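Local coordinates for uncharacterized protein (Bacteroides ovatus, PDB 4FS7) that is of unknown function but, as an extracellular leucine-rich repeat protein of the BspA type, probably binds other proteins, at residues I62-F67 and I85-F90; K197-Y202 and N217-L222; T242-S247 and N263-G268; I325-L330 and N347-L352; G341-S346 and G364-K369. One frame throughout, in Å; residues are numbered along the deposited sequence.

Contact 1. Residues I62-F67 and I85-F90; sequences IGYAAF and IGEFAF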
# COMPACT_ATOMS: atom_id res chain seq x y z
N ILE A 62 -11.87 -27.11 12.98
CA ILE A 62 -11.33 -26.34 14.10
C ILE A 62 -12.25 -25.15 14.26
O ILE A 62 -12.55 -24.44 13.29
CB ILE A 62 -9.85 -25.94 13.89
CG1 ILE A 62 -8.99 -27.21 13.84
CG2 ILE A 62 -9.38 -24.99 15.01
CD1 ILE A 62 -7.61 -26.96 13.43
N GLY A 63 -12.73 -24.96 15.48
CA GLY A 63 -13.73 -23.94 15.73
C GLY A 63 -13.23 -22.50 15.68
O GLY A 63 -12.04 -22.22 15.78
N TYR A 64 -14.20 -21.61 15.57
CA TYR A 64 -13.98 -20.19 15.70
C TYR A 64 -13.13 -19.87 16.95
O TYR A 64 -13.46 -20.29 18.06
CB TYR A 64 -15.34 -19.50 15.80
CG TYR A 64 -15.33 -18.01 15.94
CD1 TYR A 64 -15.23 -17.41 17.18
CD2 TYR A 64 -15.43 -17.19 14.81
CE1 TYR A 64 -15.24 -16.00 17.30
CE2 TYR A 64 -15.45 -15.79 14.92
CZ TYR A 64 -15.34 -15.22 16.16
OH TYR A 64 -15.35 -13.82 16.28
N ALA A 65 -12.06 -19.12 16.75
CA ALA A 65 -11.18 -18.69 17.83
C ALA A 65 -10.69 -19.82 18.74
O ALA A 65 -10.34 -19.57 19.88
CB ALA A 65 -11.84 -17.54 18.65
N ALA A 66 -10.54 -21.04 18.20
CA ALA A 66 -10.28 -22.17 19.08
C ALA A 66 -8.98 -22.02 19.87
O ALA A 66 -8.94 -22.28 21.09
CB ALA A 66 -10.26 -23.47 18.26
N PHE A 67 -7.93 -21.55 19.20
CA PHE A 67 -6.62 -21.39 19.83
C PHE A 67 -6.22 -19.91 20.01
O PHE A 67 -5.06 -19.59 20.23
CB PHE A 67 -5.51 -22.13 19.09
CG PHE A 67 -5.70 -23.62 19.07
CD1 PHE A 67 -5.27 -24.40 20.12
CD2 PHE A 67 -6.34 -24.21 17.99
CE1 PHE A 67 -5.47 -25.78 20.06
CE2 PHE A 67 -6.56 -25.54 17.93
CZ PHE A 67 -6.11 -26.35 18.97
N ILE A 85 -11.53 -24.55 9.00
CA ILE A 85 -10.82 -23.90 10.10
C ILE A 85 -11.53 -22.56 10.32
O ILE A 85 -11.69 -21.77 9.38
CB ILE A 85 -9.34 -23.70 9.80
CG1 ILE A 85 -8.65 -25.06 9.56
CG2 ILE A 85 -8.69 -22.90 10.94
CD1 ILE A 85 -7.17 -24.93 9.14
N GLY A 86 -11.96 -22.30 11.54
CA GLY A 86 -12.76 -21.10 11.83
C GLY A 86 -11.92 -19.83 11.75
O GLY A 86 -10.69 -19.86 11.87
N GLU A 87 -12.65 -18.73 11.65
CA GLU A 87 -12.01 -17.40 11.77
C GLU A 87 -11.31 -17.30 13.13
O GLU A 87 -11.74 -17.92 14.13
CB GLU A 87 -13.03 -16.26 11.66
CG GLU A 87 -13.66 -16.14 10.33
CD GLU A 87 -14.48 -14.88 10.21
OE1 GLU A 87 -14.68 -14.23 11.26
OE2 GLU A 87 -14.89 -14.54 9.08
N PHE A 88 -10.23 -16.53 13.17
CA PHE A 88 -9.49 -16.29 14.40
C PHE A 88 -8.87 -17.55 15.04
O PHE A 88 -8.40 -17.48 16.17
CB PHE A 88 -10.31 -15.53 15.46
CG PHE A 88 -10.69 -14.16 15.05
CD1 PHE A 88 -11.82 -13.97 14.32
CD2 PHE A 88 -9.93 -13.07 15.40
CE1 PHE A 88 -12.21 -12.70 13.92
CE2 PHE A 88 -10.32 -11.79 15.01
CZ PHE A 88 -11.47 -11.62 14.25
N ALA A 89 -8.81 -18.67 14.31
CA ALA A 89 -8.50 -19.93 14.99
C ALA A 89 -7.15 -19.94 15.72
O ALA A 89 -7.03 -20.55 16.78
CB ALA A 89 -8.63 -21.10 14.01
N PHE A 90 -6.13 -19.30 15.15
CA PHE A 90 -4.80 -19.28 15.73
C PHE A 90 -4.36 -17.82 15.98
O PHE A 90 -3.18 -17.55 16.03
CB PHE A 90 -3.79 -20.02 14.84
CG PHE A 90 -4.33 -21.31 14.30
CD1 PHE A 90 -4.54 -22.41 15.10
CD2 PHE A 90 -4.66 -21.40 12.99
CE1 PHE A 90 -5.10 -23.58 14.55
CE2 PHE A 90 -5.18 -22.54 12.45
CZ PHE A 90 -5.43 -23.62 13.23

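Contact 2. Residues K197-Y202 and N217-L222; sequences KIIRDY and NSLYYL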
# COMPACT_ATOMS: atom_id res chain seq x y z
N LYS A 197 -5.79 -5.27 -12.88
CA LYS A 197 -6.54 -4.04 -13.24
C LYS A 197 -6.40 -2.92 -12.23
O LYS A 197 -6.25 -1.75 -12.58
CB LYS A 197 -8.03 -4.35 -13.36
CG LYS A 197 -8.38 -5.46 -14.41
CD LYS A 197 -8.11 -5.00 -15.87
CE LYS A 197 -8.22 -6.11 -16.90
NZ LYS A 197 -9.62 -6.54 -17.13
N ILE A 198 -6.44 -3.29 -10.95
CA ILE A 198 -6.58 -2.34 -9.83
C ILE A 198 -5.68 -2.69 -8.67
O ILE A 198 -5.68 -3.85 -8.25
CB ILE A 198 -8.08 -2.35 -9.34
CG1 ILE A 198 -9.02 -1.85 -10.44
CG2 ILE A 198 -8.24 -1.57 -8.02
CD1 ILE A 198 -10.49 -2.12 -10.14
N ILE A 199 -4.96 -1.71 -8.14
CA ILE A 199 -4.25 -1.81 -6.86
C ILE A 199 -4.95 -0.82 -5.94
O ILE A 199 -4.96 0.39 -6.21
CB ILE A 199 -2.75 -1.51 -6.98
CG1 ILE A 199 -2.07 -2.57 -7.84
CG2 ILE A 199 -2.11 -1.38 -5.61
CD1 ILE A 199 -0.61 -2.28 -8.21
N ARG A 200 -5.55 -1.33 -4.86
CA ARG A 200 -6.31 -0.50 -3.94
C ARG A 200 -5.44 0.24 -2.95
O ARG A 200 -4.22 0.09 -2.91
CB ARG A 200 -7.39 -1.35 -3.25
CG ARG A 200 -8.49 -1.79 -4.21
CD ARG A 200 -9.67 -2.37 -3.46
NE ARG A 200 -10.79 -2.73 -4.34
CZ ARG A 200 -11.73 -3.65 -4.04
NH1 ARG A 200 -11.64 -4.35 -2.90
NH2 ARG A 200 -12.71 -3.93 -4.91
N ASP A 201 -6.10 1.05 -2.12
CA ASP A 201 -5.40 1.95 -1.20
C ASP A 201 -4.42 1.23 -0.32
O ASP A 201 -4.73 0.13 0.17
CB ASP A 201 -6.41 2.69 -0.29
CG ASP A 201 -7.46 3.52 -1.00
OD1 ASP A 201 -7.37 3.79 -2.17
OD2 ASP A 201 -8.41 3.96 -0.30
N TYR A 202 -3.26 1.82 -0.02
CA TYR A 202 -2.29 1.34 0.93
C TYR A 202 -1.69 -0.01 0.58
O TYR A 202 -0.98 -0.54 1.41
CB TYR A 202 -2.91 1.27 2.34
CG TYR A 202 -3.33 2.62 2.86
CD1 TYR A 202 -2.42 3.50 3.41
CD2 TYR A 202 -4.63 2.99 2.79
CE1 TYR A 202 -2.84 4.76 3.90
CE2 TYR A 202 -5.06 4.26 3.25
CZ TYR A 202 -4.15 5.13 3.78
OH TYR A 202 -4.57 6.35 4.24
N ASN A 217 0.14 -3.99 -18.73
CA ASN A 217 -0.59 -3.08 -19.60
C ASN A 217 -2.04 -2.89 -19.19
O ASN A 217 -2.64 -1.83 -19.46
CB ASN A 217 -0.46 -3.50 -21.07
CG ASN A 217 0.97 -3.33 -21.57
OD1 ASN A 217 1.76 -2.57 -20.99
ND2 ASN A 217 1.31 -4.02 -22.67
N SER A 218 -2.60 -3.89 -18.53
CA SER A 218 -3.99 -3.88 -18.07
C SER A 218 -4.24 -3.00 -16.81
O SER A 218 -5.38 -2.71 -16.50
CB SER A 218 -4.46 -5.31 -17.75
OG SER A 218 -3.50 -5.93 -16.89
N LEU A 219 -3.19 -2.66 -16.07
CA LEU A 219 -3.32 -1.99 -14.81
C LEU A 219 -3.63 -0.52 -15.02
O LEU A 219 -2.84 0.20 -15.64
CB LEU A 219 -2.04 -2.17 -14.01
CG LEU A 219 -1.94 -1.43 -12.68
CD1 LEU A 219 -2.98 -1.86 -11.68
CD2 LEU A 219 -0.55 -1.64 -12.11
N TYR A 220 -4.79 -0.08 -14.55
CA TYR A 220 -5.22 1.29 -14.85
C TYR A 220 -5.41 2.18 -13.64
O TYR A 220 -5.61 3.38 -13.80
CB TYR A 220 -6.46 1.30 -15.74
CG TYR A 220 -7.69 0.75 -15.11
CD1 TYR A 220 -8.43 1.49 -14.22
CD2 TYR A 220 -8.11 -0.55 -15.40
CE1 TYR A 220 -9.59 0.96 -13.64
CE2 TYR A 220 -9.25 -1.09 -14.82
CZ TYR A 220 -9.97 -0.33 -13.93
OH TYR A 220 -11.12 -0.80 -13.35
N TYR A 221 -5.36 1.60 -12.43
CA TYR A 221 -5.67 2.32 -11.21
C TYR A 221 -4.73 2.02 -10.09
O TYR A 221 -4.51 0.86 -9.77
CB TYR A 221 -7.12 2.00 -10.77
CG TYR A 221 -7.57 2.70 -9.50
CD1 TYR A 221 -7.31 2.18 -8.23
CD2 TYR A 221 -8.19 3.91 -9.57
CE1 TYR A 221 -7.73 2.83 -7.09
CE2 TYR A 221 -8.58 4.60 -8.42
CZ TYR A 221 -8.33 4.05 -7.18
OH TYR A 221 -8.73 4.72 -6.02
N LEU A 222 -4.22 3.06 -9.45
CA LEU A 222 -3.47 2.95 -8.17
C LEU A 222 -4.16 3.79 -7.12
O LEU A 222 -4.35 4.99 -7.31
CB LEU A 222 -2.02 3.46 -8.22
CG LEU A 222 -1.08 2.87 -9.25
CD1 LEU A 222 0.31 3.52 -9.21
CD2 LEU A 222 -0.95 1.38 -9.15

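Contact 3. Residues T242-S247 and N263-G268; sequences TELGKS and NKLRIG. With EDO (1,2-ethanediol), chain C.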
# COMPACT_ATOMS: atom_id res chain seq x y z
N THR A 242 -5.34 5.22 -16.07
CA THR A 242 -6.40 6.20 -16.18
C THR A 242 -6.70 6.97 -14.89
O THR A 242 -7.22 8.09 -14.97
CB THR A 242 -7.65 5.59 -16.74
OG1 THR A 242 -8.08 4.57 -15.85
CG2 THR A 242 -7.40 5.03 -18.17
N GLU A 243 -6.36 6.42 -13.72
CA GLU A 243 -6.51 7.14 -12.49
C GLU A 243 -5.47 6.75 -11.45
O GLU A 243 -5.24 5.58 -11.21
CB GLU A 243 -7.90 6.95 -11.89
CG GLU A 243 -8.11 7.79 -10.64
CD GLU A 243 -9.50 7.76 -10.04
OE1 GLU A 243 -10.37 7.03 -10.54
OE2 GLU A 243 -9.71 8.46 -9.03
N LEU A 244 -4.90 7.79 -10.85
CA LEU A 244 -4.09 7.70 -9.64
C LEU A 244 -4.86 8.40 -8.53
O LEU A 244 -5.41 9.48 -8.77
CB LEU A 244 -2.72 8.38 -9.80
CG LEU A 244 -1.88 7.93 -10.99
CD1 LEU A 244 -0.61 8.73 -11.07
CD2 LEU A 244 -1.60 6.44 -10.95
N GLY A 245 -4.92 7.77 -7.36
CA GLY A 245 -5.51 8.33 -6.17
C GLY A 245 -4.69 9.45 -5.56
O GLY A 245 -3.89 10.09 -6.23
N LYS A 246 -4.91 9.68 -4.27
CA LYS A 246 -4.17 10.70 -3.52
C LYS A 246 -2.90 10.11 -2.92
O LYS A 246 -2.89 8.95 -2.48
CB LYS A 246 -5.04 11.21 -2.38
CG LYS A 246 -6.32 11.85 -2.81
CD LYS A 246 -7.33 11.98 -1.64
CE LYS A 246 -8.66 12.52 -2.11
NZ LYS A 246 -9.66 12.41 -1.02
N SER A 247 -1.83 10.90 -2.84
CA SER A 247 -0.72 10.53 -1.98
C SER A 247 -0.10 9.17 -2.36
O SER A 247 0.47 8.50 -1.52
CB SER A 247 -1.15 10.51 -0.50
OG SER A 247 -1.78 11.74 -0.14
N ASN A 263 -1.73 13.41 -20.93
CA ASN A 263 -2.51 14.62 -20.78
C ASN A 263 -3.88 14.38 -20.12
O ASN A 263 -4.40 15.32 -19.48
CB ASN A 263 -2.67 15.34 -22.14
CG ASN A 263 -3.39 14.50 -23.20
OD1 ASN A 263 -3.17 13.29 -23.36
ND2 ASN A 263 -4.25 15.18 -23.96
N LYS A 264 -4.41 13.15 -20.25
CA LYS A 264 -5.77 12.86 -19.73
C LYS A 264 -5.83 12.05 -18.43
O LYS A 264 -6.92 11.74 -17.92
CB LYS A 264 -6.61 12.16 -20.79
CG LYS A 264 -6.87 13.03 -22.01
CD LYS A 264 -7.82 14.17 -21.67
CE LYS A 264 -9.27 13.74 -21.81
NZ LYS A 264 -9.78 13.77 -23.23
N LEU A 265 -4.69 11.73 -17.83
CA LEU A 265 -4.68 10.99 -16.55
C LEU A 265 -5.32 11.77 -15.41
O LEU A 265 -4.99 12.94 -15.22
CB LEU A 265 -3.24 10.64 -16.23
CG LEU A 265 -2.96 9.91 -14.92
CD1 LEU A 265 -3.68 8.55 -14.85
CD2 LEU A 265 -1.49 9.77 -14.72
N ARG A 266 -6.28 11.13 -14.70
CA ARG A 266 -6.86 11.67 -13.46
C ARG A 266 -5.94 11.39 -12.27
O ARG A 266 -5.48 10.26 -12.10
CB ARG A 266 -8.22 11.04 -13.18
CG ARG A 266 -8.82 11.45 -11.86
CD ARG A 266 -10.30 11.14 -11.75
NE ARG A 266 -10.82 11.75 -10.53
CZ ARG A 266 -12.10 11.79 -10.16
NH1 ARG A 266 -13.04 11.23 -10.91
NH2 ARG A 266 -12.43 12.37 -9.02
N ILE A 267 -5.67 12.40 -11.44
CA ILE A 267 -4.66 12.32 -10.39
C ILE A 267 -5.17 13.06 -9.15
O ILE A 267 -5.61 14.20 -9.25
CB ILE A 267 -3.30 12.96 -10.84
CG1 ILE A 267 -2.81 12.37 -12.17
CG2 ILE A 267 -2.23 12.81 -9.79
CD1 ILE A 267 -1.54 13.03 -12.71
N GLY A 268 -5.08 12.41 -8.00
CA GLY A 268 -5.39 13.07 -6.75
C GLY A 268 -4.25 13.97 -6.26
O GLY A 268 -3.19 14.05 -6.87
C1 EDO C . -4.84 15.93 -13.11
O1 EDO C . -5.02 16.64 -14.40
C2 EDO C . -6.01 16.09 -12.11
O2 EDO C . -6.96 15.00 -12.24
O HOH W 1 -8.20 9.24 -17.29

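Contact 4. Residues I325-L330 and N347-L352; sequences IDLPYL and NINFPL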
# COMPACT_ATOMS: atom_id res chain seq x y z
N ILE A 325 12.12 27.33 -13.37
CA ILE A 325 11.02 26.59 -13.94
C ILE A 325 10.41 27.37 -15.10
O ILE A 325 10.19 28.60 -15.02
CB ILE A 325 9.99 26.16 -12.89
CG1 ILE A 325 8.99 25.12 -13.45
CG2 ILE A 325 9.26 27.43 -12.33
CD1 ILE A 325 8.02 24.56 -12.39
N ASP A 326 10.26 26.66 -16.21
CA ASP A 326 9.65 27.19 -17.43
C ASP A 326 8.20 26.82 -17.40
O ASP A 326 7.84 25.65 -17.51
CB ASP A 326 10.41 26.63 -18.64
CG ASP A 326 9.87 27.11 -19.98
OD1 ASP A 326 9.27 28.18 -20.05
OD2 ASP A 326 10.12 26.39 -20.98
N LEU A 327 7.35 27.81 -17.21
CA LEU A 327 5.89 27.61 -17.24
C LEU A 327 5.48 27.59 -18.69
O LEU A 327 5.84 28.50 -19.45
CB LEU A 327 5.17 28.72 -16.49
CG LEU A 327 5.43 28.77 -14.98
CD1 LEU A 327 4.48 29.81 -14.36
CD2 LEU A 327 5.33 27.41 -14.31
N PRO A 328 4.73 26.57 -19.10
CA PRO A 328 4.44 26.47 -20.52
C PRO A 328 3.39 27.46 -20.98
O PRO A 328 2.67 28.12 -20.18
CB PRO A 328 3.96 25.01 -20.68
CG PRO A 328 3.43 24.66 -19.34
CD PRO A 328 4.35 25.36 -18.37
N TYR A 329 3.28 27.56 -22.29
CA TYR A 329 2.68 28.73 -22.88
C TYR A 329 1.19 28.93 -22.74
O TYR A 329 0.68 30.00 -23.09
CB TYR A 329 3.10 28.90 -24.36
CG TYR A 329 2.33 28.05 -25.34
CD1 TYR A 329 2.44 26.68 -25.35
CD2 TYR A 329 1.48 28.63 -26.27
CE1 TYR A 329 1.72 25.90 -26.24
CE2 TYR A 329 0.74 27.84 -27.19
CZ TYR A 329 0.89 26.47 -27.19
OH TYR A 329 0.17 25.68 -28.08
N LEU A 330 0.47 27.93 -22.21
CA LEU A 330 -0.97 28.03 -22.00
C LEU A 330 -1.37 27.95 -20.50
O LEU A 330 -2.55 27.79 -20.18
CB LEU A 330 -1.70 26.97 -22.83
CG LEU A 330 -1.54 27.14 -24.34
CD1 LEU A 330 -2.06 25.88 -25.05
CD2 LEU A 330 -2.33 28.38 -24.80
N ASN A 347 14.52 31.97 -11.58
CA ASN A 347 14.10 32.08 -12.97
C ASN A 347 12.74 31.46 -13.18
O ASN A 347 12.63 30.24 -13.14
CB ASN A 347 15.11 31.40 -13.89
CG ASN A 347 16.50 31.80 -13.59
OD1 ASN A 347 16.82 33.00 -13.69
ND2 ASN A 347 17.36 30.84 -13.23
N ILE A 348 11.74 32.28 -13.41
CA ILE A 348 10.40 31.84 -13.71
C ILE A 348 9.78 32.87 -14.64
O ILE A 348 9.90 34.07 -14.41
CB ILE A 348 9.57 31.56 -12.44
CG1 ILE A 348 8.20 30.98 -12.83
CG2 ILE A 348 9.45 32.83 -11.55
CD1 ILE A 348 7.42 30.42 -11.61
N ASN A 349 9.11 32.36 -15.66
CA ASN A 349 8.36 33.17 -16.60
C ASN A 349 6.88 33.15 -16.33
O ASN A 349 6.36 32.17 -15.75
CB ASN A 349 8.59 32.68 -18.03
CG ASN A 349 8.13 31.25 -18.22
OD1 ASN A 349 8.53 30.35 -17.49
ND2 ASN A 349 7.25 31.05 -19.17
N PHE A 350 6.19 34.19 -16.79
CA PHE A 350 4.77 34.34 -16.60
C PHE A 350 4.10 34.50 -17.95
O PHE A 350 4.02 35.61 -18.50
CB PHE A 350 4.53 35.52 -15.69
CG PHE A 350 5.05 35.26 -14.32
CD1 PHE A 350 4.31 34.52 -13.41
CD2 PHE A 350 6.31 35.64 -13.94
CE1 PHE A 350 4.83 34.24 -12.17
CE2 PHE A 350 6.84 35.36 -12.66
CZ PHE A 350 6.07 34.64 -11.78
N PRO A 351 3.60 33.40 -18.50
CA PRO A 351 3.03 33.51 -19.82
C PRO A 351 1.78 34.39 -19.88
O PRO A 351 1.09 34.51 -18.90
CB PRO A 351 2.70 32.06 -20.16
CG PRO A 351 3.69 31.27 -19.38
CD PRO A 351 3.86 32.01 -18.11
N LEU A 352 1.52 35.00 -21.03
CA LEU A 352 0.39 35.92 -21.16
C LEU A 352 -0.97 35.24 -21.07
O LEU A 352 -1.96 35.92 -20.90
CB LEU A 352 0.52 36.74 -22.46

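Contact 5. Residues G341-S346 and G364-K369; sequences GCTSLS and GCINLK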
# COMPACT_ATOMS: atom_id res chain seq x y z
N GLY A 341 8.08 29.36 -0.19
CA GLY A 341 9.25 28.79 0.41
C GLY A 341 10.23 28.16 -0.57
O GLY A 341 11.12 27.42 -0.16
N CYS A 342 10.13 28.50 -1.85
CA CYS A 342 11.12 28.04 -2.83
C CYS A 342 12.30 29.00 -2.78
O CYS A 342 12.43 29.93 -3.62
CB CYS A 342 10.52 27.97 -4.23
SG CYS A 342 9.33 26.55 -4.37
N THR A 343 13.14 28.80 -1.78
CA THR A 343 14.24 29.69 -1.42
C THR A 343 15.26 29.93 -2.51
O THR A 343 15.92 30.97 -2.53
CB THR A 343 15.01 29.09 -0.26
OG1 THR A 343 14.08 28.62 0.73
CG2 THR A 343 15.99 30.10 0.35
N SER A 344 15.42 28.96 -3.40
CA SER A 344 16.39 29.06 -4.48
C SER A 344 15.83 29.56 -5.79
O SER A 344 16.58 29.78 -6.73
CB SER A 344 17.08 27.67 -4.72
OG SER A 344 17.75 27.19 -3.58
N LEU A 345 14.52 29.77 -5.90
CA LEU A 345 13.87 30.05 -7.17
C LEU A 345 14.31 31.43 -7.65
O LEU A 345 14.09 32.42 -6.98
CB LEU A 345 12.35 29.98 -7.03
CG LEU A 345 11.55 30.19 -8.29
CD1 LEU A 345 11.87 29.11 -9.33
CD2 LEU A 345 10.09 30.26 -7.96
N SER A 346 14.87 31.47 -8.86
CA SER A 346 15.42 32.69 -9.45
C SER A 346 14.83 32.99 -10.81
O SER A 346 14.71 34.15 -11.18
CB SER A 346 16.94 32.56 -9.58
OG SER A 346 17.48 33.69 -10.23
N GLY A 364 8.31 33.89 0.56
CA GLY A 364 9.53 33.22 0.89
C GLY A 364 10.48 32.98 -0.27
O GLY A 364 11.54 32.40 -0.03
N CYS A 365 10.14 33.44 -1.46
CA CYS A 365 11.02 33.30 -2.63
C CYS A 365 12.01 34.45 -2.65
O CYS A 365 11.91 35.37 -3.45
CB CYS A 365 10.24 33.19 -3.92
SG CYS A 365 9.26 31.64 -4.01
N ILE A 366 12.95 34.35 -1.71
CA ILE A 366 13.88 35.42 -1.42
C ILE A 366 14.90 35.66 -2.53
O ILE A 366 15.48 36.74 -2.60
CB ILE A 366 14.55 35.20 -0.05
CG1 ILE A 366 15.34 33.86 0.04
CG2 ILE A 366 13.47 35.30 1.06
CD1 ILE A 366 16.11 33.64 1.41
N ASN A 367 15.13 34.67 -3.38
CA ASN A 367 16.09 34.78 -4.48
C ASN A 367 15.45 35.09 -5.79
O ASN A 367 16.10 35.15 -6.83
CB ASN A 367 16.96 33.53 -4.54
CG ASN A 367 18.02 33.58 -3.47
OD1 ASN A 367 18.80 34.57 -3.42
ND2 ASN A 367 18.09 32.58 -2.63
N LEU A 368 14.15 35.37 -5.76
CA LEU A 368 13.42 35.74 -6.92
C LEU A 368 13.55 37.26 -7.03
O LEU A 368 12.82 38.01 -6.39
CB LEU A 368 11.99 35.22 -6.89
CG LEU A 368 11.13 35.46 -8.13
CD1 LEU A 368 11.82 34.95 -9.43
CD2 LEU A 368 9.77 34.78 -7.94
N LYS A 369 14.53 37.72 -7.80
CA LYS A 369 14.95 39.13 -7.79
C LYS A 369 14.30 39.95 -8.87
O LYS A 369 14.08 41.16 -8.68
CB LYS A 369 16.47 39.25 -7.91
CG LYS A 369 17.24 38.62 -6.77
CD LYS A 369 18.72 38.56 -7.00
CE LYS A 369 19.43 37.90 -5.83
NZ LYS A 369 20.88 37.75 -6.10
O HOH W 2 15.53 36.62 -10.17
O HOH W 3 18.78 35.07 -7.50

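Contact 1. Residues I62-F67 and I85-F90
Phe-67 and Phe-90 lie side by side and point the same way. Their planes are 19° apart, but the rings are slid so far that they barely overlap. CD2 of Phe-67 meets CE1 of Phe-90 at 3.7 Å. CD1 of Ile-62 reaches the edge of the Phe-90 ring, 4.0 Å from CZ. The CB of Ala-89 sits over the centre of one face of that same ring and also touches CG2 of Ile-62. On the outer side, Tyr-64 and Phe-88 run alongside each other with their planes oblique. Tyr-64 has CG anti to its backbone N (chi1 -179°), which brings the ring alongside Glu-87 and Phe-88.

Three backbone bonds hold these groups in step. Gly-86 N donates to Ile-62 O at 2.8 Å. Ala-65 N donates to Glu-87 O at 2.9 Å, nearly straight on. Phe-67 N donates to Ala-89 O at 2.8 Å, and this oxygen also lies at the edge of the Phe-67 ring. CA of Gly-86 packs close on the backbone of Gly-63 and Tyr-64.

Further out, Phe-113 meets the Phe-90 ring, and Val-22 and Leu-25 of strand 19-25 touch Phe-67. Each segment forms a type II turn, Gly-63 to Ala-66 and Gly-86 to Ala-89. The two turns stack with matching Ile-Gly-x-x-Ala-Phe sequences, as in successive coils of a BspA-type leucine-rich repeat solenoid.

Contact 2. Residues K197-Y202 and N217-L222
Tyr-220 and Lys-197 meet because the first torsion of Tyr-220 (chi1 66°) sets its CG between the backbone N and the carbonyl carbon. The ring is thereby folded back across the neighbouring segment. Lys-197 O lies 3.6 Å above one ring face, toward the rim. The CB of Lys-197 approaches CE2, and OH of Tyr-220 lies 3.5 Å from CD1 of Ile-198. Tyr-221 takes the other course, with chi1 at 180°. Ile-199 O lies at the edge of its ring, near the ring plane, and CD1 of Tyr-221 touches CG2 of Ile-198 at 3.9 Å.

Lys-197 O also receives Tyr-220 N at 3.0 Å, with a second, weak bond from Tyr-221 N. Ile-199 N donates to Tyr-221 O at 3.1 Å in an almost straight bond, 173° at the hydrogen. On the opposite face of the sheet Ile-199 and Leu-222 lie side by side, CD1 to CD2 at 3.8 Å. Leu-219 crosses Ile-199 obliquely and brings CD2 to the same CD1. Its other methyl, CD1, packs on Lys-197 O at 3.4 Å.

Ser-218 OG bonds outward to Leu-196 O, and Asp-201 OD1 to Asp-224 N. The buried face of Ile-199 and Leu-222 and the more exposed face of Ile-198 and Tyr-221 belong to short parallel strands, 198-199 and 221-222. They pair in register between successive coils of the BspA-type leucine-rich repeat solenoid.

Contact 3. Residues T242-S247 and N263-G268
Glu-243 and Arg-266 lie side by side on one face of the sheet and point the same way. Carboxylate and guanidinium planes are only 13° apart. OE2 of Glu-243 sits over one face of the guanidinium, 3.8 Å from NE of Arg-266. This is a long salt bridge in which no N-H points at the oxygen, and it probably acts through charge alone. The two chains touch along their length, with CG to CG at 3.9 Å. Both are extended, with CG anti to the backbone N (chi1 -176° in Glu-243), which keeps them alongside.

Leu-244 lies on the other face. Leu-265, from the loop just before strand 266-267, crosses it at about a right angle, CD2 to Leu-244 CD1 at 3.9 Å. CD1 of Leu-265 presses on C of Thr-242 at 3.4 Å. Between the faces, Leu-244 N donates to Arg-266 O at 2.8 Å. Arg-266 N bonds to Thr-242 O, and Gly-268 N to Leu-244 O, each from above the carbonyl plane. A water also links Thr-242 O to Lys-264 O.

O2 of a 1,2-ethanediol, probably from the crystallisation liquor, accepts a bond from Ile-267 N at 3.0 Å. The diol also bonds to Ser-285 OG and Ile-287 N. Strand 266-267 is one of the two outermost strands of its sheet within this chain. It pairs in parallel with 243-244 as neighbouring coils do in a leucine-rich repeat solenoid.

Contact 4. Residues I325-L330 and N347-L352
Asn-349 and Leu-327 join neighbouring coils of the BspA-type repeat solenoid, just past the short strands 324-325 and 347-348. The Asn-349 amide bonds the Leu-327 backbone twice. OD1 accepts from Leu-327 N at 2.8 Å, on a lone pair in the carbonyl plane. ND2 donates to Leu-327 O at 2.9 Å, the acceptor lying close to the amide plane. The first torsion of Asn-349 (chi1 61°) places CG between the backbone N and the carbonyl carbon and turns the amide onto this backbone. Ile-325 N adds a bond to Asn-347 O at 3.0 Å.

Ile-325 and Ile-348 lie side by side, CG2 to CD1 at 3.6 Å. The CG of Pro-351 packs on Pro-328 O at 3.4 Å, and its CD on CB of Leu-327. Leu-304 of strand 301-304 touches Ile-325 and Leu-327. Asn-349 O is buried without a polar partner, with CD1 of Leu-327 packed on it at 3.3 Å.

Beyond Ile-348 the side-chain amide, not a backbone-to-backbone bond, joins the segments at Leu-327. Its two bonds fix the amide's rotation and tie the segments together.

Contact 5. Residues G341-S346 and G364-K369
Asn-367 reaches across to Thr-343 between two stacked type I turns, Cys-342 to Leu-345 and Cys-365 to Leu-368. They stack on neighbouring coils, as in a BspA-type leucine-rich repeat solenoid. The CB of Asn-367 lies 3.4 Å from Thr-343 O and also nears Leu-345 O. CG follows at 3.5 Å from Thr-343 O. With chi1 at -77°, CG is anti to the carbonyl carbon, and the amide runs on toward the neighbouring turn. At the tip ND2 donates to Thr-343 O at 2.7 Å, the acceptor lying close to the amide plane. It is the one direct hydrogen bond between the two segments.

The other contacts are mostly packing. Thr-343 and Ile-366 lie side by side, CG2 to CD1 at 3.7 Å. On the inner side SG of Cys-365 touches CB of Cys-342 at 3.9 Å, and Cys-319 backs Cys-342 from beyond the segments. Gly-341 and Gly-364 both have positive phi, which favours glycine. One water joins Ser-346 O to Lys-369 N. Leu-368 O goes on to bond Thr-388 OG1. CD1 of Leu-368 rests 3.5 Å from Ser-346 O.

All five contacts join adjacent coils of one solenoid. All are partly buried, with aliphatic or aromatic groups inside and polar or charged ones such as Arg-266 and Tyr-64 at the surface. Contacts 2 and 3 share a parallel sheet and touch, through Leu-222 O to Gly-245 N at 2.8 Å and Leu-222 packing on Leu-244. They rely on regular backbone pairing. Contact 1, about 61 Å from contact 5 between centres, stacks turns through backbone bonds and phenylalanines. The segments of contacts 4 and 5 alternate along the chain. Each uses an asparagine amide to bond backbone. They meet where Ile-348 packs on Leu-368. The one salt bridge between paired segments, a long one, is in contact 3.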